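PDB 4GM6: PfkB family carbohydrate kinase from Listeria grayi DSM 20601, which probably phosphorylates a sugar or sugar acid, as a kinase of the PfkB carbohydrate kinase family. Local coordinates for residues 129-133 with 134-138; 165-168 with 169-172; 255-258 with 259-263. All blocks are in the same frame, centred on the assembly; numbering follows the deposited sequence.

Contact 1: residues 129-133 with 134-138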
loop_
_atom_site.group_PDB
_atom_site.type_symbol
_atom_site.label_atom_id
_atom_site.label_comp_id
_atom_site.label_asym_id
_atom_site.label_seq_id
_atom_site.Cartn_x
_atom_site.Cartn_y
_atom_site.Cartn_z
ATOM N N ARG C 129 -24.339 3.915 -12.895
ATOM C CA ARG C 129 -24.343 3.294 -14.211
ATOM C C ARG C 129 -25.333 3.965 -15.159
ATOM O O ARG C 129 -25.249 3.789 -16.366
ATOM C CB ARG C 129 -24.663 1.791 -14.101
ATOM C CG ARG C 129 -26.130 1.479 -13.807
ATOM C CD ARG C 129 -26.409 -0.017 -13.764
ATOM N NE ARG C 129 -26.011 -0.689 -14.998
ATOM C CZ ARG C 129 -25.724 -1.988 -15.091
ATOM N NH1 ARG C 129 -25.369 -2.509 -16.259
ATOM N NH2 ARG C 129 -25.779 -2.766 -14.017
ATOM N N GLN C 130 -26.256 4.757 -14.627
ATOM C CA GLN C 130 -27.161 5.490 -15.506
ATOM C C GLN C 130 -26.384 6.426 -16.424
ATOM O O GLN C 130 -25.290 6.898 -16.087
ATOM C CB GLN C 130 -28.175 6.311 -14.713
ATOM C CG GLN C 130 -29.298 5.504 -14.094
ATOM C CD GLN C 130 -30.234 6.370 -13.278
ATOM O OE1 GLN C 130 -30.745 7.379 -13.766
ATOM N NE2 GLN C 130 -30.457 5.987 -12.024
ATOM N N HIS C 131 -26.974 6.699 -17.578
ATOM C CA HIS C 131 -26.431 7.642 -18.561
ATOM C C HIS C 131 -25.115 7.177 -19.176
ATOM O O HIS C 131 -24.440 7.947 -19.847
ATOM C CB HIS C 131 -26.258 9.041 -17.962
ATOM C CG HIS C 131 -27.444 9.525 -17.191
ATOM N ND1 HIS C 131 -28.555 10.073 -17.797
ATOM C CD2 HIS C 131 -27.686 9.563 -15.858
ATOM C CE1 HIS C 131 -29.433 10.418 -16.872
ATOM N NE2 HIS C 131 -28.931 10.119 -15.688
ATOM N N SER C 132 -24.754 5.920 -18.961
ATOM C CA SER C 132 -23.581 5.364 -19.624
ATOM C C SER C 132 -23.796 5.283 -21.143
ATOM O O SER C 132 -24.932 5.319 -21.626
ATOM C CB SER C 132 -23.236 3.984 -19.045
ATOM O OG SER C 132 -24.197 3.009 -19.453
ATOM N N SER C 133 -22.703 5.170 -21.895
ATOM C CA SER C 133 -22.780 4.939 -23.341
ATOM C C SER C 133 -23.713 3.775 -23.668
ATOM O O SER C 133 -24.591 3.878 -24.534
ATOM C CB SER C 133 -21.387 4.658 -23.909
ATOM O OG SER C 133 -20.496 5.733 -23.635
ATOM N N PHE C 134 -23.506 2.650 -22.997
ATOM C CA PHE C 134 -24.332 1.480 -23.255
ATOM C C PHE C 134 -25.798 1.772 -22.951
ATOM O O PHE C 134 -26.681 1.489 -23.760
ATOM C CB PHE C 134 -23.864 0.285 -22.434
ATOM C CG PHE C 134 -24.484 -1.012 -22.869
ATOM C CD1 PHE C 134 -23.782 -1.892 -23.671
ATOM C CD2 PHE C 134 -25.779 -1.336 -22.498
ATOM C CE1 PHE C 134 -24.344 -3.084 -24.075
ATOM C CE2 PHE C 134 -26.357 -2.529 -22.903
ATOM C CZ PHE C 134 -25.636 -3.407 -23.693
ATOM N N ALA C 135 -26.049 2.352 -21.781
ATOM C CA ALA C 135 -27.413 2.643 -21.356
ATOM C C ALA C 135 -28.132 3.583 -22.316
ATOM O O ALA C 135 -29.308 3.382 -22.620
ATOM C CB ALA C 135 -27.423 3.210 -19.943
ATOM N N ARG C 136 -27.438 4.610 -22.800
ATOM C CA ARG C 136 -28.091 5.594 -23.665
ATOM C C ARG C 136 -28.065 5.230 -25.150
ATOM O O ARG C 136 -28.599 5.955 -25.985
ATOM C CB ARG C 136 -27.496 6.985 -23.425
ATOM C CG ARG C 136 -27.804 7.495 -22.024
ATOM C CD ARG C 136 -27.056 8.766 -21.668
ATOM N NE ARG C 136 -27.542 9.921 -22.417
ATOM C CZ ARG C 136 -26.859 10.504 -23.392
ATOM N NH1 ARG C 136 -25.657 10.043 -23.727
ATOM N NH2 ARG C 136 -27.373 11.546 -24.027
ATOM N N HIS C 137 -27.453 4.100 -25.482
ATOM C CA HIS C 137 -27.264 3.759 -26.884
ATOM C C HIS C 137 -28.608 3.442 -27.527
ATOM O O HIS C 137 -29.433 2.740 -26.941
ATOM C CB HIS C 137 -26.293 2.581 -27.021
ATOM C CG HIS C 137 -25.694 2.450 -28.387
ATOM N ND1 HIS C 137 -24.727 3.311 -28.863
ATOM C CD2 HIS C 137 -25.929 1.561 -29.381
ATOM C CE1 HIS C 137 -24.388 2.954 -30.088
ATOM N NE2 HIS C 137 -25.105 1.896 -30.428
ATOM N N LYS C 138 -28.828 3.972 -28.726
ATOM C CA LYS C 138 -30.101 3.785 -29.438
ATOM C C LYS C 138 -29.870 3.466 -30.902
ATOM O O LYS C 138 -30.760 3.649 -31.735
ATOM C CB LYS C 138 -30.980 5.040 -29.334
ATOM C CG LYS C 138 -31.260 5.476 -27.906
ATOM C CD LYS C 138 -32.665 6.033 -27.739
ATOM C CE LYS C 138 -33.015 6.157 -26.262
ATOM N NZ LYS C 138 -32.701 4.917 -25.487
HETATM O O HOH W 1 -23.248 8.557 -22.962
HETATM O O HOH W 2 -24.115 5.211 -26.841
#
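Ser132 and Ala135 meet at the start of the short helix that follows strand 124-128, where Ser132 is the N-cap residue. Its OG accepts from Ala135 N at 3.0 Å, with 161° at the hydrogen; chi1 of 72° sets OG between the backbone N and the carbonyl carbon, on the side of Ala135 N. The same OG is hydrogen-bonded to Glu32, which also forms a salt bridge with Arg129, so two groups grip the hydroxyl. The carbonyl of Ser132 is used as well: Arg136 N donates to Ser132 O at 2.9 Å.

Along the Arg136 side chain, CB lies 3.5 Å from Ser132 O, and CG touches both that oxygen and His131 CA. CD runs on against the His131 backbone, 3.3 Å from His131 O, near the plane of the imidazole and at its edge. The chain bends at chi3 (70°), and NH1 at the tip donates to a water at 2.9 Å, which makes a weak bond back to His131 O. His131 in turn stacks on His131 of the second subunit. A second water donates to Ser133 O at 2.7 Å and lies 2.8 Å from His137 ND1, in the plane of that ring.

Contact 2: residues 165-168 with 169-172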
loop_
_atom_site.group_PDB
_atom_site.type_symbol
_atom_site.label_atom_id
_atom_site.label_comp_id
_atom_site.label_asym_id
_atom_site.label_seq_id
_atom_site.Cartn_x
_atom_site.Cartn_y
_atom_site.Cartn_z
ATOM N N THR C 165 -35.829 0.242 -23.310
ATOM C CA THR C 165 -36.747 -0.466 -24.180
ATOM C C THR C 165 -36.021 -0.795 -25.486
ATOM O O THR C 165 -36.276 -1.825 -26.114
ATOM C CB THR C 165 -38.029 0.347 -24.438
ATOM O OG1 THR C 165 -37.721 1.476 -25.260
ATOM C CG2 THR C 165 -38.622 0.827 -23.119
ATOM N N PHE C 166 -35.099 0.077 -25.882
ATOM C CA PHE C 166 -34.239 -0.214 -27.014
ATOM C C PHE C 166 -33.469 -1.528 -26.832
ATOM O O PHE C 166 -33.398 -2.330 -27.755
ATOM C CB PHE C 166 -33.223 0.906 -27.238
ATOM C CG PHE C 166 -32.109 0.508 -28.159
ATOM C CD1 PHE C 166 -32.231 0.691 -29.527
ATOM C CD2 PHE C 166 -30.964 -0.089 -27.667
ATOM C CE1 PHE C 166 -31.220 0.307 -30.388
ATOM C CE2 PHE C 166 -29.945 -0.469 -28.520
ATOM C CZ PHE C 166 -30.079 -0.277 -29.887
ATOM N N TRP C 167 -32.849 -1.720 -25.668
ATOM C CA TRP C 167 -32.073 -2.939 -25.422
ATOM C C TRP C 167 -32.959 -4.174 -25.293
ATOM O O TRP C 167 -32.609 -5.252 -25.777
ATOM C CB TRP C 167 -31.143 -2.787 -24.205
ATOM C CG TRP C 167 -29.895 -2.053 -24.568
ATOM C CD1 TRP C 167 -29.513 -0.806 -24.142
ATOM C CD2 TRP C 167 -28.880 -2.493 -25.481
ATOM N NE1 TRP C 167 -28.313 -0.458 -24.720
ATOM C CE2 TRP C 167 -27.909 -1.470 -25.552
ATOM C CE3 TRP C 167 -28.688 -3.662 -26.231
ATOM C CZ2 TRP C 167 -26.765 -1.579 -26.346
ATOM C CZ3 TRP C 167 -27.546 -3.769 -27.020
ATOM C CH2 TRP C 167 -26.600 -2.730 -27.068
ATOM N N LEU C 168 -34.110 -4.011 -24.646
ATOM C CA LEU C 168 -35.092 -5.086 -24.577
ATOM C C LEU C 168 -35.410 -5.574 -25.984
ATOM O O LEU C 168 -35.313 -6.774 -26.267
ATOM C CB LEU C 168 -36.383 -4.627 -23.873
ATOM C CG LEU C 168 -37.581 -5.600 -23.931
ATOM C CD1 LEU C 168 -37.243 -6.987 -23.364
ATOM C CD2 LEU C 168 -38.771 -4.993 -23.202
ATOM N N GLU C 169 -35.773 -4.644 -26.870
ATOM C CA GLU C 169 -36.208 -5.014 -28.227
ATOM C C GLU C 169 -35.032 -5.397 -29.117
ATOM O O GLU C 169 -35.198 -6.125 -30.094
ATOM C CB GLU C 169 -36.992 -3.885 -28.900
ATOM C CG GLU C 169 -38.113 -3.290 -28.067
ATOM C CD GLU C 169 -38.937 -2.303 -28.876
ATOM O OE1 GLU C 169 -38.347 -1.509 -29.649
ATOM O OE2 GLU C 169 -40.178 -2.327 -28.746
ATOM N N MET C 170 -33.847 -4.885 -28.793
ATOM C CA MET C 170 -32.650 -5.277 -29.518
ATOM C C MET C 170 -32.266 -6.732 -29.206
ATOM O O MET C 170 -31.952 -7.512 -30.114
ATOM C CB MET C 170 -31.495 -4.331 -29.180
ATOM C CG MET C 170 -30.221 -4.611 -29.950
ATOM S SD MET C 170 -30.468 -4.378 -31.715
ATOM C CE MET C 170 -28.782 -4.516 -32.308
ATOM N N VAL C 171 -32.283 -7.091 -27.920
ATOM C CA VAL C 171 -32.016 -8.470 -27.518
ATOM C C VAL C 171 -33.046 -9.415 -28.146
ATOM O O VAL C 171 -32.702 -10.485 -28.652
ATOM C CB VAL C 171 -31.971 -8.625 -25.978
ATOM C CG1 VAL C 171 -31.737 -10.078 -25.579
ATOM C CG2 VAL C 171 -30.878 -7.747 -25.392
ATOM N N VAL C 172 -34.311 -9.010 -28.155
ATOM C CA VAL C 172 -35.340 -9.836 -28.790
ATOM C C VAL C 172 -35.061 -10.042 -30.284
ATOM O O VAL C 172 -35.215 -11.173 -30.800
ATOM C CB VAL C 172 -36.761 -9.279 -28.540
ATOM C CG1 VAL C 172 -37.814 -10.004 -29.397
ATOM C CG2 VAL C 172 -37.087 -9.380 -27.055
#
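Phe166, Trp167 and Met170 meet in the first turns of helix 165-180, held on one helix by the backbone bonds. Four successive i to i+4 hydrogen bonds join the two halves, from Glu169 N to Thr165 O through Val172 N to Leu168 O. The two shortest measure 2.8 Å: Val171 N to Trp167 O is nearly straight, at 171°, whereas Met170 N to Phe166 O is bent to 140°.

The aromatic contacts come next. Met170 CB stands over one face of the Phe166 ring, offset toward the rim, 4.2 Å from CE2. Met170 SD lies 5.3 Å from the centroid of that ring and 40° off its normal, an oblique Met-aromatic contact. The Phe166 ring in turn sets CE2 over the centre of the Trp167 ring system, 3.7 Å above its plane.

Apolar contacts add to these. With CG anti to the backbone N, Met170 runs side by side with Trp167, and its CG lies 4.1 Å from Trp167 CZ3. Leu168 CD1 approaches Val172 CG2, one turn further along the helix, more loosely, at 4.4 Å. Leu168 and Val172 also touch Leu208 of helix 198-208.

Trp167 NE1 is hydrogen-bonded to Phe134 O, and its ring stacks on Phe134. The indole therefore has a polar partner for its one N-H while its carbon surface stays in apolar company, which would be expected to restrict its rotation.

Contact 3: residues 255-258 with 259-263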
loop_
_atom_site.group_PDB
_atom_site.type_symbol
_atom_site.label_atom_id
_atom_site.label_comp_id
_atom_site.label_asym_id
_atom_site.label_seq_id
_atom_site.Cartn_x
_atom_site.Cartn_y
_atom_site.Cartn_z
ATOM N N THR C 255 -26.807 -20.593 0.707
ATOM C CA THR C 255 -27.264 -20.411 2.068
ATOM C C THR C 255 -26.348 -19.397 2.729
ATOM O O THR C 255 -25.198 -19.696 3.039
ATOM C CB THR C 255 -27.232 -21.731 2.834
ATOM O OG1 THR C 255 -27.834 -22.746 2.021
ATOM C CG2 THR C 255 -27.993 -21.614 4.149
ATOM N N VAL C 256 -26.856 -18.190 2.922
ATOM C CA VAL C 256 -26.071 -17.122 3.524
ATOM C C VAL C 256 -26.106 -17.227 5.045
ATOM O O VAL C 256 -27.142 -17.005 5.666
ATOM C CB VAL C 256 -26.603 -15.759 3.072
ATOM C CG1 VAL C 256 -25.704 -14.641 3.569
ATOM C CG2 VAL C 256 -26.703 -15.722 1.554
ATOM N N ILE C 257 -24.981 -17.601 5.649
ATOM C CA ILE C 257 -24.896 -17.623 7.104
ATOM C C ILE C 257 -24.417 -16.251 7.580
ATOM O O ILE C 257 -24.958 -15.691 8.529
ATOM C CB ILE C 257 -23.978 -18.753 7.602
ATOM C CG1 ILE C 257 -24.615 -20.107 7.276
ATOM C CG2 ILE C 257 -23.710 -18.634 9.098
ATOM C CD1 ILE C 257 -23.825 -21.292 7.772
ATOM N N SER C 258 -23.415 -15.699 6.899
ATOM C CA SER C 258 -22.987 -14.339 7.152
ATOM C C SER C 258 -22.354 -13.853 5.868
ATOM O O SER C 258 -22.367 -14.566 4.866
ATOM C CB SER C 258 -21.965 -14.289 8.292
ATOM O OG SER C 258 -20.729 -14.849 7.882
ATOM N N ALA C 259 -21.800 -12.646 5.897
ATOM C CA ALA C 259 -21.099 -12.107 4.746
ATOM C C ALA C 259 -19.774 -12.843 4.499
ATOM O O ALA C 259 -19.164 -12.677 3.444
ATOM C CB ALA C 259 -20.860 -10.620 4.926
ATOM N N SER C 260 -19.346 -13.659 5.467
ATOM C CA SER C 260 -18.084 -14.401 5.372
ATOM C C SER C 260 -18.289 -15.921 5.311
ATOM O O SER C 260 -17.328 -16.681 5.282
ATOM C CB SER C 260 -17.152 -14.073 6.564
ATOM O OG SER C 260 -16.715 -12.736 6.526
ATOM N N HIS C 261 -19.535 -16.372 5.298
ATOM C CA HIS C 261 -19.787 -17.796 5.377
ATOM C C HIS C 261 -21.055 -18.157 4.616
ATOM O O HIS C 261 -22.161 -17.874 5.072
ATOM C CB HIS C 261 -19.880 -18.217 6.842
ATOM C CG HIS C 261 -19.975 -19.695 7.049
ATOM N ND1 HIS C 261 -20.072 -20.262 8.300
ATOM C CD2 HIS C 261 -19.985 -20.722 6.169
ATOM C CE1 HIS C 261 -20.133 -21.579 8.184
ATOM N NE2 HIS C 261 -20.065 -21.885 6.900
ATOM N N HIS C 262 -20.875 -18.767 3.446
ATOM C CA HIS C 262 -21.975 -19.212 2.596
ATOM C C HIS C 262 -21.857 -20.719 2.373
ATOM O O HIS C 262 -20.752 -21.265 2.361
ATOM C CB HIS C 262 -21.896 -18.554 1.215
ATOM C CG HIS C 262 -22.216 -17.090 1.196
ATOM N ND1 HIS C 262 -22.360 -16.383 0.021
ATOM C CD2 HIS C 262 -22.438 -16.206 2.197
ATOM C CE1 HIS C 262 -22.611 -15.115 0.299
ATOM N NE2 HIS C 262 -22.680 -14.984 1.612
ATOM N N LEU C 263 -22.998 -21.376 2.171
ATOM C CA LEU C 263 -23.038 -22.717 1.617
ATOM C C LEU C 263 -23.476 -22.572 0.162
ATOM O O LEU C 263 -24.327 -21.743 -0.159
ATOM C CB LEU C 263 -24.034 -23.596 2.384
ATOM C CG LEU C 263 -23.922 -23.635 3.913
ATOM C CD1 LEU C 263 -24.966 -24.588 4.507
ATOM C CD2 LEU C 263 -22.517 -24.024 4.345
#
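His261 O is gripped by two backbone donors, Ile257 N at 2.9 Å and Ser258 N at 3.1 Å. The first lies nearly along the C=O axis but its N-H is bent, with 143° at the hydrogen; the second is straighter, at 162°, and tilted from the carbonyl plane. Two consecutive residues facing a single one define a classic beta bulge, and here it lies close to the tip of the hairpin formed by strands 248-256 and 261-270. Farther from the tip the pairing is regular: Thr255 and Leu263 form a hydrogen-bonded antiparallel pair, each donating to the other's carbonyl.

A type I turn from Ser258 to His261 closes the hairpin. Within it Ser258 OG accepts from Ser260 N at 3.0 Å, placed there by a chi1 of 71° that brings the hydroxyl over the turn. Ser260 OG is hydrogen-bonded instead to Ala119 N, outside the hairpin.

Each histidine has an aliphatic neighbour over one ring face. Ile257 CD1 sits 3.8 Å from the centroid of the His261 ring, a CH-pi contact between side chains that run alongside each other, and His261 ND1 is hydrogen-bonded to Tyr283 of the third subunit. Ile257 packs on that same tyrosine, so this side of the hairpin joins a subunit interface. His262 points to the other face of the sheet together with Val256, whose CG2 lies over the His262 ring, 4.3 Å from its centroid. His262 ND1 is hydrogen-bonded to Arg254, and Ser258 O meets the ring edge in plane, 3.1 Å from His262 CD2.

Overall arrangement
From the N terminus, contact 1 comes first: residues 129-138 leave strand 124-128 of the four-stranded sheet and turn into helix 133-136. Contact 2 follows at the start of helix 165-180, and contact 3 closes the hairpin between strands 248-256 and 261-270 of the larger sheet. The three lie in series, so none nests in or crosses another. Contacts 1 and 2 touch directly, with centres about 13 Å apart, and bring the exit from the smaller sheet against helix 165-180. Contact 3 lies on the opposite side of the chain's centre from contact 2; its nearest atoms are about 19 Å from contact 1 and about 28 Å from contact 2. Contacts 1 and 3 each meet another subunit.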